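Local coordinates for protein peptidyl-tRNA hydrolase (Thermoplasma acidophilum, PDB 1RLK) that probably hydrolyses peptidyl-tRNAs that drop off the ribosome during protein synthesis, releasing the tRNA and an N-acyl amino acid, at residues Val2-Ile7 / Arg52-Lys57. Residues are numbered along the deposited sequence; the frame is centred on the assembly and turned at random.
Sequences VKKMVI and RKIVVK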
ATOM      1  N   VAL A   2       8.768  12.320  -7.948  1.00 35.90           N
ATOM      2  CA  VAL A   2       9.338  11.187  -8.746  1.00 36.13           C
ATOM      3  C   VAL A   2       9.498   9.922  -7.876  1.00 35.09           C
ATOM      4  O   VAL A   2       9.448   8.787  -8.384  1.00 35.69           O
ATOM      5  CB  VAL A   2      10.662  11.621  -9.442  1.00 36.46           C
ATOM      6  CG1 VAL A   2      11.633  10.457  -9.658  1.00 37.14           C
ATOM      7  CG2 VAL A   2      10.361  12.308 -10.776  1.00 37.44           C
ATOM      8  N   LYS A   3       9.701  10.110  -6.570  1.00 33.20           N
ATOM      9  CA  LYS A   3       9.448   9.029  -5.628  1.00 31.24           C
ATOM     10  C   LYS A   3       7.957   9.076  -5.324  1.00 29.36           C
ATOM     11  O   LYS A   3       7.399  10.151  -5.125  1.00 29.20           O
ATOM     12  CB  LYS A   3      10.273   9.175  -4.349  1.00 31.32           C
ATOM     13  CG  LYS A   3      11.788   9.114  -4.557  1.00 32.42           C
ATOM     14  CD  LYS A   3      12.245   7.795  -5.188  1.00 33.70           C
ATOM     15  CE  LYS A   3      13.767   7.715  -5.302  1.00 35.32           C
ATOM     16  NZ  LYS A   3      14.217   8.261  -6.598  1.00 36.26           N
ATOM     17  N   LYS A   4       7.304   7.920  -5.368  1.00 26.73           N
ATOM     18  CA  LYS A   4       5.895   7.807  -5.026  1.00 25.82           C
ATOM     19  C   LYS A   4       5.650   6.601  -4.112  1.00 23.56           C
ATOM     20  O   LYS A   4       6.439   5.674  -4.063  1.00 23.18           O
ATOM     21  CB  LYS A   4       5.042   7.658  -6.292  1.00 26.27           C
ATOM     22  CG  LYS A   4       5.342   8.670  -7.432  1.00 27.85           C
ATOM     23  CD  LYS A   4       4.386   9.846  -7.449  1.00 29.46           C
ATOM     24  CE  LYS A   4       4.560  10.707  -8.717  1.00 31.29           C
ATOM     25  NZ  LYS A   4       3.496  10.444  -9.739  1.00 30.94           N
ATOM     26  N   MET A   5       4.545   6.642  -3.388  1.00 21.69           N
ATOM     27  CA  MET A   5       3.998   5.477  -2.709  1.00 20.02           C
ATOM     28  C   MET A   5       2.741   5.034  -3.440  1.00 18.95           C
ATOM     29  O   MET A   5       2.035   5.870  -3.958  1.00 19.14           O
ATOM     30  CB  MET A   5       3.692   5.847  -1.255  1.00 19.83           C
ATOM     31  CG  MET A   5       2.837   4.851  -0.539  1.00 18.62           C
ATOM     32  SD  MET A   5       2.626   5.265   1.180  1.00 17.99           S
ATOM     33  CE  MET A   5       4.213   5.229   1.713  1.00 14.77           C
ATOM     34  N   VAL A   6       2.476   3.728  -3.523  1.00 17.21           N
ATOM     35  CA  VAL A   6       1.221   3.222  -4.051  1.00 17.10           C
ATOM     36  C   VAL A   6       0.478   2.462  -2.968  1.00 16.95           C
ATOM     37  O   VAL A   6       1.094   1.701  -2.231  1.00 15.56           O
ATOM     38  CB  VAL A   6       1.435   2.220  -5.218  1.00 17.21           C
ATOM     39  CG1 VAL A   6       0.100   1.731  -5.774  1.00 17.35           C
ATOM     40  CG2 VAL A   6       2.282   2.817  -6.274  1.00 18.22           C
ATOM     41  N   ILE A   7      -0.834   2.640  -2.892  1.00 16.71           N
ATOM     42  CA  ILE A   7      -1.663   1.786  -2.067  1.00 17.45           C
ATOM     43  C   ILE A   7      -2.744   1.185  -2.922  1.00 17.79           C
ATOM     44  O   ILE A   7      -3.471   1.902  -3.597  1.00 18.07           O
ATOM     45  CB  ILE A   7      -2.289   2.561  -0.877  1.00 16.95           C
ATOM     46  CG1 ILE A   7      -1.209   3.297  -0.098  1.00 16.98           C
ATOM     47  CG2 ILE A   7      -3.028   1.593   0.036  1.00 18.22           C
ATOM     48  CD1 ILE A   7      -1.056   4.748  -0.489  1.00 14.80           C
ATOM     49  N   ARG A  52       3.914  12.100  -2.215  1.00 21.92           N
ATOM     50  CA  ARG A  52       2.927  11.754  -3.225  1.00 22.75           C
ATOM     51  C   ARG A  52       2.550  10.284  -3.192  1.00 21.77           C
ATOM     52  O   ARG A  52       3.400   9.417  -3.058  1.00 21.21           O
ATOM     53  CB  ARG A  52       3.443  12.101  -4.618  1.00 23.63           C
ATOM     54  CG  ARG A  52       3.645  13.597  -4.810  1.00 28.68           C
ATOM     55  CD  ARG A  52       2.496  14.271  -5.501  1.00 35.20           C
ATOM     56  NE  ARG A  52       2.364  13.844  -6.893  1.00 39.67           N
ATOM     57  CZ  ARG A  52       3.161  14.229  -7.890  1.00 43.02           C
ATOM     58  NH1 ARG A  52       4.168  15.077  -7.677  1.00 45.09           N
ATOM     59  NH2 ARG A  52       2.945  13.762  -9.115  1.00 43.06           N
ATOM     60  N   LYS A  53       1.260  10.034  -3.363  1.00 21.27           N
ATOM     61  CA  LYS A  53       0.665   8.710  -3.265  1.00 21.20           C
ATOM     62  C   LYS A  53      -0.254   8.465  -4.441  1.00 21.78           C
ATOM     63  O   LYS A  53      -0.977   9.374  -4.878  1.00 22.22           O
ATOM     64  CB  LYS A  53      -0.137   8.601  -1.962  1.00 20.99           C
ATOM     65  CG  LYS A  53       0.730   8.639  -0.729  1.00 19.61           C
ATOM     66  CD  LYS A  53      -0.091   8.746   0.538  1.00 17.94           C
ATOM     67  CE  LYS A  53       0.766   9.011   1.736  1.00 18.50           C
ATOM     68  NZ  LYS A  53       1.462  10.335   1.708  1.00 19.49           N
ATOM     69  N   ILE A  54      -0.215   7.242  -4.952  1.00 21.31           N
ATOM     70  CA  ILE A  54      -1.117   6.761  -5.985  1.00 20.92           C
ATOM     71  C   ILE A  54      -2.007   5.705  -5.316  1.00 20.78           C
ATOM     72  O   ILE A  54      -1.487   4.806  -4.661  1.00 20.08           O
ATOM     73  CB  ILE A  54      -0.305   6.121  -7.120  1.00 21.08           C
ATOM     74  CG1 ILE A  54       0.597   7.165  -7.807  1.00 23.09           C
ATOM     75  CG2 ILE A  54      -1.213   5.441  -8.132  1.00 21.17           C
ATOM     76  CD1 ILE A  54       1.683   6.549  -8.626  1.00 24.04           C
ATOM     77  N   VAL A  55      -3.322   5.818  -5.449  1.00 19.72           N
ATOM     78  CA  VAL A  55      -4.250   4.836  -4.888  1.00 20.30           C
ATOM     79  C   VAL A  55      -4.991   4.139  -6.025  1.00 20.45           C
ATOM     80  O   VAL A  55      -5.707   4.774  -6.799  1.00 19.37           O
ATOM     81  CB  VAL A  55      -5.264   5.499  -3.920  1.00 20.57           C
ATOM     82  CG1 VAL A  55      -6.135   4.466  -3.256  1.00 20.89           C
ATOM     83  CG2 VAL A  55      -4.520   6.353  -2.893  1.00 19.44           C
ATOM     84  N   VAL A  56      -4.778   2.833  -6.135  1.00 20.45           N
ATOM     85  CA  VAL A  56      -5.449   2.010  -7.123  1.00 20.85           C
ATOM     86  C   VAL A  56      -6.404   1.063  -6.429  1.00 21.49           C
ATOM     87  O   VAL A  56      -6.329   0.843  -5.207  1.00 20.66           O
ATOM     88  CB  VAL A  56      -4.435   1.224  -7.984  1.00 21.05           C
ATOM     89  CG1 VAL A  56      -3.572   2.177  -8.789  1.00 21.29           C
ATOM     90  CG2 VAL A  56      -3.539   0.266  -7.124  1.00 21.79           C
ATOM     91  N   LYS A  57      -7.313   0.501  -7.209  1.00 22.13           N
ATOM     92  CA  LYS A  57      -8.224  -0.499  -6.714  1.00 23.10           C
ATOM     93  C   LYS A  57      -7.956  -1.836  -7.406  1.00 23.44           C
ATOM     94  O   LYS A  57      -7.516  -1.871  -8.554  1.00 23.14           O
ATOM     95  CB  LYS A  57      -9.673  -0.045  -6.841  1.00 23.43           C
ATOM     96  CG  LYS A  57     -10.204   0.158  -8.248  1.00 26.55           C
ATOM     97  CD  LYS A  57     -11.625   0.722  -8.208  1.00 28.51           C
ATOM     98  CE  LYS A  57     -12.013   1.405  -9.525  1.00 30.41           C
ATOM     99  NZ  LYS A  57     -13.461   1.261  -9.816  1.00 31.18           N
TER
HETATM  100  O   HOH W   1       6.585  12.673  -3.039  1.00 24.54           O
HETATM  101  O   HOH W   2       1.086  10.855  -8.985  1.00 41.97           O
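The parallel pair at one edge of the mixed PTH2 sheet sets Met5, Val6 and Ile7 beside Lys53, Ile54 and Val55, with helices 17-38 and 40-48 filling most of the chain between them. The backbone ladder climbs in four steps. Met5 N donates to Arg52 O (3.0 Å), and Ile54 N returns to Met5 O (2.8 Å). Ile7 N then meets Ile54 O at 2.9 Å, before Val56 N closes the ladder on Ile7 O (3.0 Å). Met5 and Ile7 face helix 17-38, and the Met5 CB sits against the Lys53 CG. On the other face Val6, with CG1 anti to the backbone N (chi1 -179°), brings that methyl to Val56 CG2 at 4.1 Å; helix 104-111 packs over Val6 and Ile54. At the start of the pair Lys4 and Arg52 run alongside each other, Lys4 CE over one guanidinium face, 3.5 Å from Arg52 NH2. Their like-charged ends approach to 3.4 Å between Lys4 NZ and Arg52 NH2, where one water accepts from Lys4 NZ and, weakly, from Arg52 NH2. The salt bridge from Lys4 NZ to Glu104 OE2 probably offsets some of the repulsion where the two basic side chains run together at the start of the paired strands, while beyond them Met5 and Ile7 are buried under helix 17-38 and Val6 under helix 104-111.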